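Glucose-6-phosphate dehydrogenase (Trypanosoma cruzi, PDB 5AQ1) catalyses the NADP-dependent oxidation of glucose 6-phosphate to 6-phosphogluconolactone, the entry step of the pentose phosphate pathway that supplies reducing power as NADPH. Local coordinates at residues B[145-150]-B[444-449]; B[33-38]-B[51-56]; B[44-49]-B[84-89]. One frame throughout, in Å; residues are numbered along the deposited sequence.

In the fold
Contacts 2 and 3 lie wholly within the nucleotide-binding domain, whereas contact 1 joins the sheet of that domain to a helix from the C-terminal part of the chain; none has a direct hydrogen bond across it. Contacts 1 and 2 are buried and purely apolar: neighbouring parallel strands 143-148 and 33-38 each present two side chains, to helices 441-451 and 43-58 respectively, and the two helices also touch. Contact 3, sharing helix 43-58 with contact 2, lies nearer the surface, where the methylenes of a lysine meet a threonine methyl and a leucine, and a water bridges the backbones. Contacts 1 and 3 each give one backbone hydrogen bond to NADPH, through Leu-150 O and Leu-44 N.

Contact 1: B[145-150]-B[444-449]; sequences LFYLAL and SLIHEA. With NDP (NADPH dihydro-nicotinamide-adenine-dinucleotide phosphate), chain G.
The carbonyl oxygen of Leu-150 accepts a hydrogen bond from the nicotinamide-ribose hydroxyl O3D of NADPH at 2.6 Å, just beyond the strand whose side chains pack against helix 441-451. This strand, 143-148, is the fourth of the Rossmann-type parallel sheet, and as is usual in such folds its C-terminal end runs out towards the dinucleotide. The backbone passes close to the cofactor here, Ala-149 C lying 3.6 Å from C5D of NADPH, while Leu-150 CD2 stands 4.0 Å from the adenosine ribose oxygen O4B.

Across the contact itself everything is apolar. Tyr-147 points its CB towards helix 441-451, and with CG anti to its own nitrogen (chi1 -158°) the ring is taken on to the tip of Ile-446. There CE2 meets Ile-446 CD1 at 4.1 Å, the two side chains crossing at about a right angle. The CB of Ile-446 does not aim at the strand; its chain bends so that CG1 and CD1 reach the ring. The phenol oxygen has a polar partner of its own, a hydrogen bond to Glu-180. Two residues back, Leu-145 points the same way as Tyr-147.

A helix from the C-terminal part of the chain is thus seated on the nucleotide-binding sheet beside helix 43-58, whose Leu-53 and Leu-56 also pack against Ile-446. The carbonyl oxygen of Ala-449 accepts from Arg-176 NH1 of the next strand, while its CB lies 4.4 Å from Leu-145 CD1.

Contact 2: B[33-38]-B[51-56]; sequences LTIVVL and PALFQL
The opening beta-alpha-beta unit of the Rossmann-type domain, strand 33-38, helix 43-58 and strand 67-72, has part of its hydrophobic interior here, where the first helix lies back across the first strand. The GASGDLA dinucleotide-binding fingerprint of this family spans the turn between them and the first residues of the helix.

One leucine does the joining on the helix side. Leu-53 points at the sheet and divides its two methyls between alternate residues of the strand. CD2 goes to the tip of Ile-35, 3.9 Å from CD1, and the two chains run antiparallel alongside one another, overlapping at their ends. Ile-35 is extended for this, with CG1 anti to its carbonyl carbon (chi1 -60°) and CD1 carried on outward (chi2 172°). The intervening Val-36 faces the other side of the sheet, against Leu-124 and Ile-128 of helix 118-134, so the strand is sandwiched between helices.

No polar atom takes part across the interface. Helix 43-58 is kinked at Pro-51, whose nitrogen makes no bond to the preceding turn, and picks up its regular bonding again as Gln-55 N reaches Pro-51 O. Its outer face is packed too: the ring of Phe-54 stacks on Phe-91. Leu-56 packs on Leu-417 of a second subunit. On the strand side, the remaining touch is the shorter Val-37, whose CG2 lies 4.3 Å from Leu-53 CD1.

Contact 3: B[44-49]-B[84-89]; sequences LAKKKT and KDTLAG. With NDP (NADPH dihydro-nicotinamide-adenine-dinucleotide phosphate), chain G.
This is a light, partly buried helix-to-helix contact near the domain surface, between the first turns of helix 43-58 and the C-terminal part of helix 79-87, made by lysine methylenes and one shared water. Lys-46 projects at helix 79-87 from CB, yet its NZ is carried off past it, so it is the hydrocarbon part of the chain that touches. CD lies 4.2 Å from the methyl CG2 of Thr-86, and CB is 4.4 Å from Leu-87 CD1. The end of Leu-87 bends nearer than its root suggests, and it also rests on Phe-50 of helix 43-58.

Beside this packing, a water ties the two backbones together. It donates to Lys-46 O at 2.7 Å and to Leu-87 O at 2.9 Å, using both hydrogens to link two carbonyls that could not bond to each other directly.

Helix 43-58 is the first helix of the Rossmann-type fold, and its N-terminal turn meets the cofactor pyrophosphate. Leu-44 N gives a nearly straight hydrogen bond, 174° at the hydrogen, to O1N of NADPH at 2.8 Å; the helix end probably adds a favourable field for the negative charge. With CG anti to N (chi1 -178°), the leucine side chain reaches on along the nicotinamide half, CD2 standing 3.5 Å from the ribose oxygen O4D and CD1 3.8 Å from the carboxamide oxygen O7N. Lys-47 pairs with Asp-43 and Lys-48 with Asp-440, both by salt bridges. The turn that follows widens to a pi-type one: Lys-48 N and Thr-49 N both donate to Leu-44 O, arriving from opposite faces of its carbonyl plane, Thr-49 N at 3.1 Å.

Contact 1: B[145-150]-B[444-449]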
loop_
_atom_site.group_PDB
_atom_site.type_symbol
_atom_site.label_atom_id
_atom_site.label_comp_id
_atom_site.label_asym_id
_atom_site.label_seq_id
_atom_site.Cartn_x
_atom_site.Cartn_y
_atom_site.Cartn_z
ATOM N N LEU B 145 -10.767 13.229 45.912
ATOM C CA LEU B 145 -10.164 13.851 44.730
ATOM C C LEU B 145 -9.687 15.255 45.089
ATOM O O LEU B 145 -10.493 16.120 45.426
ATOM C CB LEU B 145 -11.174 13.922 43.585
ATOM C CG LEU B 145 -10.678 14.510 42.258
ATOM C CD1 LEU B 145 -9.713 13.563 41.573
ATOM C CD2 LEU B 145 -11.850 14.809 41.335
ATOM N N PHE B 146 -8.377 15.472 45.023
ATOM C CA PHE B 146 -7.799 16.779 45.303
ATOM C C PHE B 146 -7.507 17.491 43.989
ATOM O O PHE B 146 -6.692 17.020 43.197
ATOM C CB PHE B 146 -6.512 16.634 46.118
ATOM C CG PHE B 146 -6.729 16.060 47.491
ATOM C CD1 PHE B 146 -7.258 16.843 48.504
ATOM C CD2 PHE B 146 -6.398 14.742 47.773
ATOM C CE1 PHE B 146 -7.462 16.323 49.771
ATOM C CE2 PHE B 146 -6.598 14.215 49.037
ATOM C CZ PHE B 146 -7.132 15.005 50.038
ATOM N N TYR B 147 -8.190 18.611 43.757
ATOM C CA TYR B 147 -7.939 19.446 42.583
ATOM C C TYR B 147 -7.029 20.605 42.985
ATOM O O TYR B 147 -7.431 21.467 43.765
ATOM C CB TYR B 147 -9.250 19.986 41.998
ATOM C CG TYR B 147 -9.139 20.396 40.540
ATOM C CD1 TYR B 147 -8.287 21.429 40.143
ATOM C CD2 TYR B 147 -9.887 19.754 39.554
ATOM C CE1 TYR B 147 -8.180 21.806 38.815
ATOM C CE2 TYR B 147 -9.788 20.127 38.222
ATOM C CZ TYR B 147 -8.930 21.152 37.860
ATOM O OH TYR B 147 -8.823 21.527 36.544
ATOM N N LEU B 148 -5.815 20.630 42.439
ATOM C CA LEU B 148 -4.851 21.677 42.767
ATOM C C LEU B 148 -4.923 22.815 41.758
ATOM O O LEU B 148 -4.160 22.847 40.794
ATOM C CB LEU B 148 -3.431 21.106 42.845
ATOM C CG LEU B 148 -3.054 20.461 44.183
ATOM C CD1 LEU B 148 -3.974 19.303 44.528
ATOM C CD2 LEU B 148 -1.611 19.994 44.154
ATOM N N ALA B 149 -5.849 23.743 41.990
ATOM C CA ALA B 149 -5.998 24.941 41.161
ATOM C C ALA B 149 -5.168 26.085 41.740
ATOM O O ALA B 149 -5.703 27.128 42.115
ATOM C CB ALA B 149 -7.467 25.337 41.073
ATOM N N LEU B 150 -3.854 25.874 41.793
ATOM C CA LEU B 150 -2.925 26.753 42.505
ATOM C C LEU B 150 -1.752 27.147 41.603
ATOM O O LEU B 150 -1.492 26.477 40.607
ATOM C CB LEU B 150 -2.373 26.017 43.726
ATOM C CG LEU B 150 -3.387 25.548 44.772
ATOM C CD1 LEU B 150 -2.772 24.487 45.671
ATOM C CD2 LEU B 150 -3.892 26.723 45.596
ATOM N N SER B 444 -15.468 16.541 30.831
ATOM C CA SER B 444 -14.995 15.220 30.417
ATOM C C SER B 444 -13.867 14.722 31.323
ATOM O O SER B 444 -13.888 13.584 31.794
ATOM C CB SER B 444 -14.495 15.268 28.968
ATOM O OG SER B 444 -15.384 16.001 28.132
ATOM N N LEU B 445 -12.897 15.597 31.581
ATOM C CA LEU B 445 -11.669 15.217 32.280
ATOM C C LEU B 445 -11.903 14.890 33.751
ATOM O O LEU B 445 -11.460 13.848 34.232
ATOM C CB LEU B 445 -10.603 16.309 32.127
ATOM C CG LEU B 445 -10.153 16.546 30.677
ATOM C CD1 LEU B 445 -9.297 17.792 30.573
ATOM C CD2 LEU B 445 -9.401 15.345 30.128
ATOM N N ILE B 446 -12.614 15.765 34.455
ATOM C CA ILE B 446 -12.970 15.515 35.854
ATOM C C ILE B 446 -13.745 14.198 35.972
ATOM O O ILE B 446 -13.481 13.397 36.871
ATOM C CB ILE B 446 -13.779 16.688 36.456
ATOM C CG1 ILE B 446 -12.868 17.905 36.645
ATOM C CG2 ILE B 446 -14.397 16.301 37.795
ATOM C CD1 ILE B 446 -13.596 19.181 37.010
ATOM N N HIS B 447 -14.689 13.979 35.058
ATOM C CA HIS B 447 -15.467 12.737 35.018
ATOM C C HIS B 447 -14.572 11.511 34.850
ATOM O O HIS B 447 -14.764 10.501 35.522
ATOM C CB HIS B 447 -16.503 12.799 33.889
ATOM C CG HIS B 447 -17.283 11.534 33.706
ATOM N ND1 HIS B 447 -17.996 10.943 34.728
ATOM C CD2 HIS B 447 -17.474 10.755 32.615
ATOM C CE1 HIS B 447 -18.585 9.849 34.276
ATOM N NE2 HIS B 447 -18.284 9.713 32.998
ATOM N N GLU B 448 -13.592 11.608 33.958
ATOM C CA GLU B 448 -12.677 10.500 33.708
ATOM C C GLU B 448 -11.709 10.260 34.879
ATOM O O GLU B 448 -11.328 9.117 35.147
ATOM C CB GLU B 448 -11.917 10.728 32.397
ATOM C CG GLU B 448 -12.797 10.566 31.166
ATOM C CD GLU B 448 -12.210 11.197 29.918
ATOM O OE1 GLU B 448 -10.971 11.317 29.828
ATOM O OE2 GLU B 448 -12.993 11.574 29.016
ATOM N N ALA B 449 -11.320 11.332 35.571
ATOM C CA ALA B 449 -10.520 11.216 36.794
ATOM C C ALA B 449 -11.293 10.487 37.897
ATOM O O ALA B 449 -10.721 9.679 38.630
ATOM C CB ALA B 449 -10.078 12.587 37.277
HETATM P PA NDP G . -4.560 32.354 40.363
HETATM O O1A NDP G . -3.451 33.354 40.133
HETATM O O2A NDP G . -6.006 32.785 40.191
HETATM O O5B NDP G . -4.326 31.726 41.823
HETATM C C5B NDP G . -5.215 30.730 42.316
HETATM C C4B NDP G . -5.428 30.897 43.815
HETATM O O4B NDP G . -4.218 30.524 44.480
HETATM C C3B NDP G . -5.757 32.321 44.260
HETATM O O3B NDP G . -7.160 32.559 44.403
HETATM C C2B NDP G . -5.053 32.443 45.591
HETATM O O2B NDP G . -5.935 32.052 46.639
HETATM C C1B NDP G . -3.898 31.460 45.514
HETATM N N9A NDP G . -2.631 32.186 45.239
HETATM C C8A NDP G . -2.397 33.083 44.252
HETATM N N7A NDP G . -1.123 33.548 44.315
HETATM C C5A NDP G . -0.527 32.942 45.358
HETATM C C6A NDP G . 0.810 32.968 45.991
HETATM N N6A NDP G . 1.785 33.766 45.493
HETATM N N1A NDP G . 1.021 32.173 47.072
HETATM C C2A NDP G . 0.057 31.374 47.577
HETATM N N3A NDP G . -1.180 31.306 47.046
HETATM C C4A NDP G . -1.523 32.048 45.963
HETATM O O3 NDP G . -4.276 31.034 39.481
HETATM P PN NDP G . -5.288 30.494 38.348
HETATM O O1N NDP G . -6.612 30.107 38.959
HETATM O O2N NDP G . -5.256 31.466 37.189
HETATM O O5D NDP G . -4.546 29.141 37.894
HETATM C C5D NDP G . -4.407 28.026 38.772
HETATM C C4D NDP G . -3.494 26.988 38.128
HETATM O O4D NDP G . -4.058 26.540 36.890
HETATM C C3D NDP G . -2.132 27.576 37.802
HETATM O O3D NDP G . -1.102 26.625 38.090
HETATM C C2D NDP G . -2.190 27.870 36.316
HETATM O O2D NDP G . -0.890 27.821 35.708
HETATM C C1D NDP G . -3.159 26.806 35.804
HETATM N N1N NDP G . -3.849 27.241 34.579
HETATM C C2N NDP G . -4.897 28.079 34.644
HETATM C C3N NDP G . -5.561 28.513 33.500
HETATM C C7N NDP G . -6.734 29.446 33.602
HETATM O O7N NDP G . -7.646 29.326 32.797
HETATM N N7N NDP G . -6.772 30.389 34.548
HETATM C C4N NDP G . -5.123 28.050 32.131
HETATM C C5N NDP G . -3.978 27.150 32.200
HETATM C C6N NDP G . -3.396 26.783 33.406
HETATM P P2B NDP G . -5.751 32.516 48.169
HETATM O O1X NDP G . -4.922 33.777 48.128
HETATM O O2X NDP G . -7.184 32.739 48.594
HETATM O O3X NDP G . -5.055 31.354 48.840
#

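Contact 2: B[33-38]-B[51-56]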
loop_
_atom_site.group_PDB
_atom_site.type_symbol
_atom_site.label_atom_id
_atom_site.label_comp_id
_atom_site.label_asym_id
_atom_site.label_seq_id
_atom_site.Cartn_x
_atom_site.Cartn_y
_atom_site.Cartn_z
ATOM N N LEU B 33 -17.806 10.360 48.510
ATOM C CA LEU B 33 -16.959 11.065 47.550
ATOM C C LEU B 33 -16.760 12.507 47.996
ATOM O O LEU B 33 -17.728 13.248 48.169
ATOM C CB LEU B 33 -17.589 11.047 46.155
ATOM C CG LEU B 33 -16.823 11.784 45.046
ATOM C CD1 LEU B 33 -15.391 11.285 44.921
ATOM C CD2 LEU B 33 -17.546 11.643 43.719
ATOM N N THR B 34 -15.503 12.898 48.181
ATOM C CA THR B 34 -15.158 14.265 48.536
ATOM C C THR B 34 -14.215 14.840 47.479
ATOM O O THR B 34 -13.146 14.286 47.225
ATOM C CB THR B 34 -14.495 14.338 49.926
ATOM O OG1 THR B 34 -15.304 13.645 50.885
ATOM C CG2 THR B 34 -14.328 15.784 50.372
ATOM N N ILE B 35 -14.631 15.949 46.865
ATOM C CA ILE B 35 -13.827 16.661 45.876
ATOM C C ILE B 35 -13.332 17.971 46.489
ATOM O O ILE B 35 -14.120 18.886 46.729
ATOM C CB ILE B 35 -14.641 16.954 44.599
ATOM C CG1 ILE B 35 -15.127 15.640 43.982
ATOM C CG2 ILE B 35 -13.806 17.744 43.593
ATOM C CD1 ILE B 35 -16.098 15.807 42.833
ATOM N N VAL B 36 -12.028 18.056 46.743
ATOM C CA VAL B 36 -11.436 19.236 47.370
ATOM C C VAL B 36 -10.779 20.122 46.313
ATOM O O VAL B 36 -9.805 19.720 45.674
ATOM C CB VAL B 36 -10.389 18.853 48.435
ATOM C CG1 VAL B 36 -9.921 20.086 49.191
ATOM C CG2 VAL B 36 -10.962 17.827 49.403
ATOM N N VAL B 37 -11.319 21.326 46.138
ATOM C CA VAL B 37 -10.767 22.305 45.210
ATOM C C VAL B 37 -9.854 23.253 45.979
ATOM O O VAL B 37 -10.323 24.186 46.635
ATOM C CB VAL B 37 -11.885 23.115 44.515
ATOM C CG1 VAL B 37 -11.295 24.062 43.476
ATOM C CG2 VAL B 37 -12.901 22.180 43.872
ATOM N N LEU B 38 -8.549 23.008 45.900
ATOM C CA LEU B 38 -7.566 23.884 46.530
ATOM C C LEU B 38 -7.284 25.084 45.623
ATOM O O LEU B 38 -7.029 24.925 44.429
ATOM C CB LEU B 38 -6.275 23.127 46.831
ATOM C CG LEU B 38 -6.378 22.090 47.953
ATOM C CD1 LEU B 38 -6.777 20.713 47.451
ATOM C CD2 LEU B 38 -5.067 22.010 48.726
ATOM N N PRO B 51 -17.942 25.406 37.500
ATOM C CA PRO B 51 -18.921 25.248 36.414
ATOM C C PRO B 51 -18.968 23.846 35.812
ATOM O O PRO B 51 -20.049 23.351 35.497
ATOM C CB PRO B 51 -18.453 26.266 35.371
ATOM C CG PRO B 51 -17.781 27.322 36.169
ATOM C CD PRO B 51 -17.090 26.591 37.285
ATOM N N ALA B 52 -17.807 23.219 35.649
ATOM C CA ALA B 52 -17.740 21.841 35.152
ATOM C C ALA B 52 -18.418 20.880 36.127
ATOM O O ALA B 52 -19.193 20.013 35.720
ATOM C CB ALA B 52 -16.293 21.428 34.914
ATOM N N LEU B 53 -18.121 21.046 37.413
ATOM C CA LEU B 53 -18.744 20.241 38.462
ATOM C C LEU B 53 -20.262 20.416 38.478
ATOM O O LEU B 53 -20.993 19.454 38.705
ATOM C CB LEU B 53 -18.152 20.594 39.834
ATOM C CG LEU B 53 -16.691 20.193 40.081
ATOM C CD1 LEU B 53 -16.130 20.896 41.307
ATOM C CD2 LEU B 53 -16.555 18.685 40.225
ATOM N N PHE B 54 -20.730 21.642 38.242
ATOM C CA PHE B 54 -22.169 21.913 38.150
ATOM C C PHE B 54 -22.808 21.097 37.030
ATOM O O PHE B 54 -23.843 20.461 37.233
ATOM C CB PHE B 54 -22.431 23.407 37.930
ATOM C CG PHE B 54 -23.874 23.742 37.658
ATOM C CD1 PHE B 54 -24.851 23.496 38.613
ATOM C CD2 PHE B 54 -24.256 24.312 36.452
ATOM C CE1 PHE B 54 -26.180 23.807 38.372
ATOM C CE2 PHE B 54 -25.586 24.626 36.203
ATOM C CZ PHE B 54 -26.548 24.373 37.165
ATOM N N GLN B 55 -22.181 21.110 35.855
ATOM C CA GLN B 55 -22.681 20.349 34.711
ATOM C C GLN B 55 -22.693 18.849 34.990
ATOM O O GLN B 55 -23.637 18.154 34.612
ATOM C CB GLN B 55 -21.849 20.634 33.455
ATOM C CG GLN B 55 -21.962 22.057 32.923
ATOM C CD GLN B 55 -23.388 22.453 32.602
ATOM O OE1 GLN B 55 -24.185 21.629 32.155
ATOM N NE2 GLN B 55 -23.724 23.717 32.838
ATOM N N LEU B 56 -21.648 18.353 35.650
ATOM C CA LEU B 56 -21.579 16.940 36.016
ATOM C C LEU B 56 -22.682 16.566 37.001
ATOM O O LEU B 56 -23.254 15.482 36.905
ATOM C CB LEU B 56 -20.209 16.586 36.604
ATOM C CG LEU B 56 -19.018 16.576 35.644
ATOM C CD1 LEU B 56 -17.752 16.223 36.410
ATOM C CD2 LEU B 56 -19.234 15.608 34.490
#

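Contact 3: B[44-49]-B[84-89]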
loop_
_atom_site.group_PDB
_atom_site.type_symbol
_atom_site.label_atom_id
_atom_site.label_comp_id
_atom_site.label_asym_id
_atom_site.label_seq_id
_atom_site.Cartn_x
_atom_site.Cartn_y
_atom_site.Cartn_z
ATOM N N LEU B 44 -9.170 30.001 37.798
ATOM C CA LEU B 44 -9.532 28.716 37.207
ATOM C C LEU B 44 -10.722 28.081 37.921
ATOM O O LEU B 44 -11.616 27.522 37.279
ATOM C CB LEU B 44 -8.340 27.752 37.243
ATOM C CG LEU B 44 -8.558 26.369 36.621
ATOM C CD1 LEU B 44 -8.742 26.470 35.115
ATOM C CD2 LEU B 44 -7.394 25.448 36.947
ATOM N N ALA B 45 -10.720 28.165 39.248
ATOM C CA ALA B 45 -11.769 27.562 40.060
ATOM C C ALA B 45 -13.167 28.030 39.649
ATOM O O ALA B 45 -14.037 27.208 39.349
ATOM C CB ALA B 45 -11.523 27.848 41.537
ATOM N N LYS B 46 -13.375 29.341 39.629
ATOM C CA LYS B 46 -14.701 29.896 39.342
ATOM C C LYS B 46 -15.087 29.827 37.865
ATOM O O LYS B 46 -16.265 29.678 37.543
ATOM C CB LYS B 46 -14.816 31.340 39.851
ATOM C CG LYS B 46 -14.002 32.372 39.081
ATOM C CD LYS B 46 -14.121 33.756 39.700
ATOM C CE LYS B 46 -12.825 34.538 39.563
ATOM N NZ LYS B 46 -12.987 35.962 39.966
ATOM N N LYS B 47 -14.104 29.937 36.974
ATOM C CA LYS B 47 -14.378 29.977 35.535
ATOM C C LYS B 47 -14.505 28.599 34.892
ATOM O O LYS B 47 -15.248 28.439 33.926
ATOM C CB LYS B 47 -13.308 30.793 34.806
ATOM C CG LYS B 47 -13.495 32.290 34.971
ATOM C CD LYS B 47 -12.369 33.081 34.332
ATOM C CE LYS B 47 -12.747 34.548 34.211
ATOM N NZ LYS B 47 -11.548 35.419 34.106
ATOM N N LYS B 48 -13.782 27.614 35.421
ATOM C CA LYS B 48 -13.748 26.279 34.824
ATOM C C LYS B 48 -14.141 25.152 35.778
ATOM O O LYS B 48 -15.019 24.353 35.463
ATOM C CB LYS B 48 -12.356 26.011 34.244
ATOM C CG LYS B 48 -11.993 26.907 33.069
ATOM C CD LYS B 48 -12.970 26.734 31.914
ATOM C CE LYS B 48 -12.540 27.495 30.672
ATOM N NZ LYS B 48 -13.631 27.494 29.657
ATOM N N THR B 49 -13.497 25.090 36.937
ATOM C CA THR B 49 -13.668 23.955 37.840
ATOM C C THR B 49 -15.100 23.813 38.362
ATOM O O THR B 49 -15.753 22.800 38.114
ATOM C CB THR B 49 -12.686 24.035 39.024
ATOM O OG1 THR B 49 -11.408 24.483 38.557
ATOM C CG2 THR B 49 -12.530 22.671 39.690
ATOM N N LYS B 84 -23.687 32.000 45.595
ATOM C CA LYS B 84 -24.836 32.437 44.806
ATOM C C LYS B 84 -24.490 33.535 43.793
ATOM O O LYS B 84 -24.990 33.514 42.669
ATOM C CB LYS B 84 -25.960 32.915 45.730
ATOM C CG LYS B 84 -27.292 33.127 45.031
ATOM C CD LYS B 84 -28.282 33.807 45.955
ATOM C CE LYS B 84 -29.649 33.893 45.303
ATOM N NZ LYS B 84 -30.633 34.577 46.182
ATOM N N ASP B 85 -23.647 34.488 44.191
ATOM C CA ASP B 85 -23.323 35.640 43.341
ATOM C C ASP B 85 -22.125 35.392 42.428
ATOM O O ASP B 85 -22.235 35.538 41.208
ATOM C CB ASP B 85 -23.076 36.888 44.195
ATOM C CG ASP B 85 -24.329 37.363 44.916
ATOM O OD1 ASP B 85 -25.437 36.877 44.596
ATOM O OD2 ASP B 85 -24.208 38.231 45.806
ATOM N N THR B 86 -20.989 35.024 43.010
ATOM C CA THR B 86 -19.761 34.845 42.235
ATOM C C THR B 86 -19.774 33.541 41.439
ATOM O O THR B 86 -19.773 33.567 40.209
ATOM C CB THR B 86 -18.508 34.904 43.133
ATOM O OG1 THR B 86 -18.545 36.103 43.921
ATOM C CG2 THR B 86 -17.231 34.889 42.296
ATOM N N LEU B 87 -19.799 32.411 42.145
ATOM C CA LEU B 87 -19.705 31.088 41.511
ATOM C C LEU B 87 -20.811 30.833 40.497
ATOM O O LEU B 87 -20.535 30.515 39.341
ATOM C CB LEU B 87 -19.718 29.971 42.564
ATOM C CG LEU B 87 -18.367 29.438 43.058
ATOM C CD1 LEU B 87 -17.366 30.550 43.340
ATOM C CD2 LEU B 87 -18.574 28.569 44.292
ATOM N N ALA B 88 -22.060 30.981 40.935
ATOM C CA ALA B 88 -23.213 30.712 40.072
ATOM C C ALA B 88 -23.248 31.615 38.836
ATOM O O ALA B 88 -23.839 31.253 37.824
ATOM C CB ALA B 88 -24.509 30.835 40.859
ATOM N N GLY B 89 -22.615 32.783 38.926
ATOM C CA GLY B 89 -22.467 33.681 37.784
ATOM C C GLY B 89 -21.789 33.070 36.568
ATOM O O GLY B 89 -22.043 33.499 35.444
HETATM P PA NDP G . -4.560 32.354 40.363
HETATM O O1A NDP G . -3.451 33.354 40.133
HETATM O O2A NDP G . -6.006 32.785 40.191
HETATM O O5B NDP G . -4.326 31.726 41.823
HETATM C C5B NDP G . -5.215 30.730 42.316
HETATM C C4B NDP G . -5.428 30.897 43.815
HETATM O O4B NDP G . -4.218 30.524 44.480
HETATM C C3B NDP G . -5.757 32.321 44.260
HETATM O O3B NDP G . -7.160 32.559 44.403
HETATM C C2B NDP G . -5.053 32.443 45.591
HETATM O O2B NDP G . -5.935 32.052 46.639
HETATM C C1B NDP G . -3.898 31.460 45.514
HETATM N N9A NDP G . -2.631 32.186 45.239
HETATM C C8A NDP G . -2.397 33.083 44.252
HETATM N N7A NDP G . -1.123 33.548 44.315
HETATM C C5A NDP G . -0.527 32.942 45.358
HETATM C C6A NDP G . 0.810 32.968 45.991
HETATM N N6A NDP G . 1.785 33.766 45.493
HETATM N N1A NDP G . 1.021 32.173 47.072
HETATM C C2A NDP G . 0.057 31.374 47.577
HETATM N N3A NDP G . -1.180 31.306 47.046
HETATM C C4A NDP G . -1.523 32.048 45.963
HETATM O O3 NDP G . -4.276 31.034 39.481
HETATM P PN NDP G . -5.288 30.494 38.348
HETATM O O1N NDP G . -6.612 30.107 38.959
HETATM O O2N NDP G . -5.256 31.466 37.189
HETATM O O5D NDP G . -4.546 29.141 37.894
HETATM C C5D NDP G . -4.407 28.026 38.772
HETATM C C4D NDP G . -3.494 26.988 38.128
HETATM O O4D NDP G . -4.058 26.540 36.890
HETATM C C3D NDP G . -2.132 27.576 37.802
HETATM O O3D NDP G . -1.102 26.625 38.090
HETATM C C2D NDP G . -2.190 27.870 36.316
HETATM O O2D NDP G . -0.890 27.821 35.708
HETATM C C1D NDP G . -3.159 26.806 35.804
HETATM N N1N NDP G . -3.849 27.241 34.579
HETATM C C2N NDP G . -4.897 28.079 34.644
HETATM C C3N NDP G . -5.561 28.513 33.500
HETATM C C7N NDP G . -6.734 29.446 33.602
HETATM O O7N NDP G . -7.646 29.326 32.797
HETATM N N7N NDP G . -6.772 30.389 34.548
HETATM C C4N NDP G . -5.123 28.050 32.131
HETATM C C5N NDP G . -3.978 27.150 32.200
HETATM C C6N NDP G . -3.396 26.783 33.406
HETATM P P2B NDP G . -5.751 32.516 48.169
HETATM O O1X NDP G . -4.922 33.777 48.128
HETATM O O2X NDP G . -7.184 32.739 48.594
HETATM O O3X NDP G . -5.055 31.354 48.840
HETATM O O HOH W 1 -18.093 29.033 39.434
#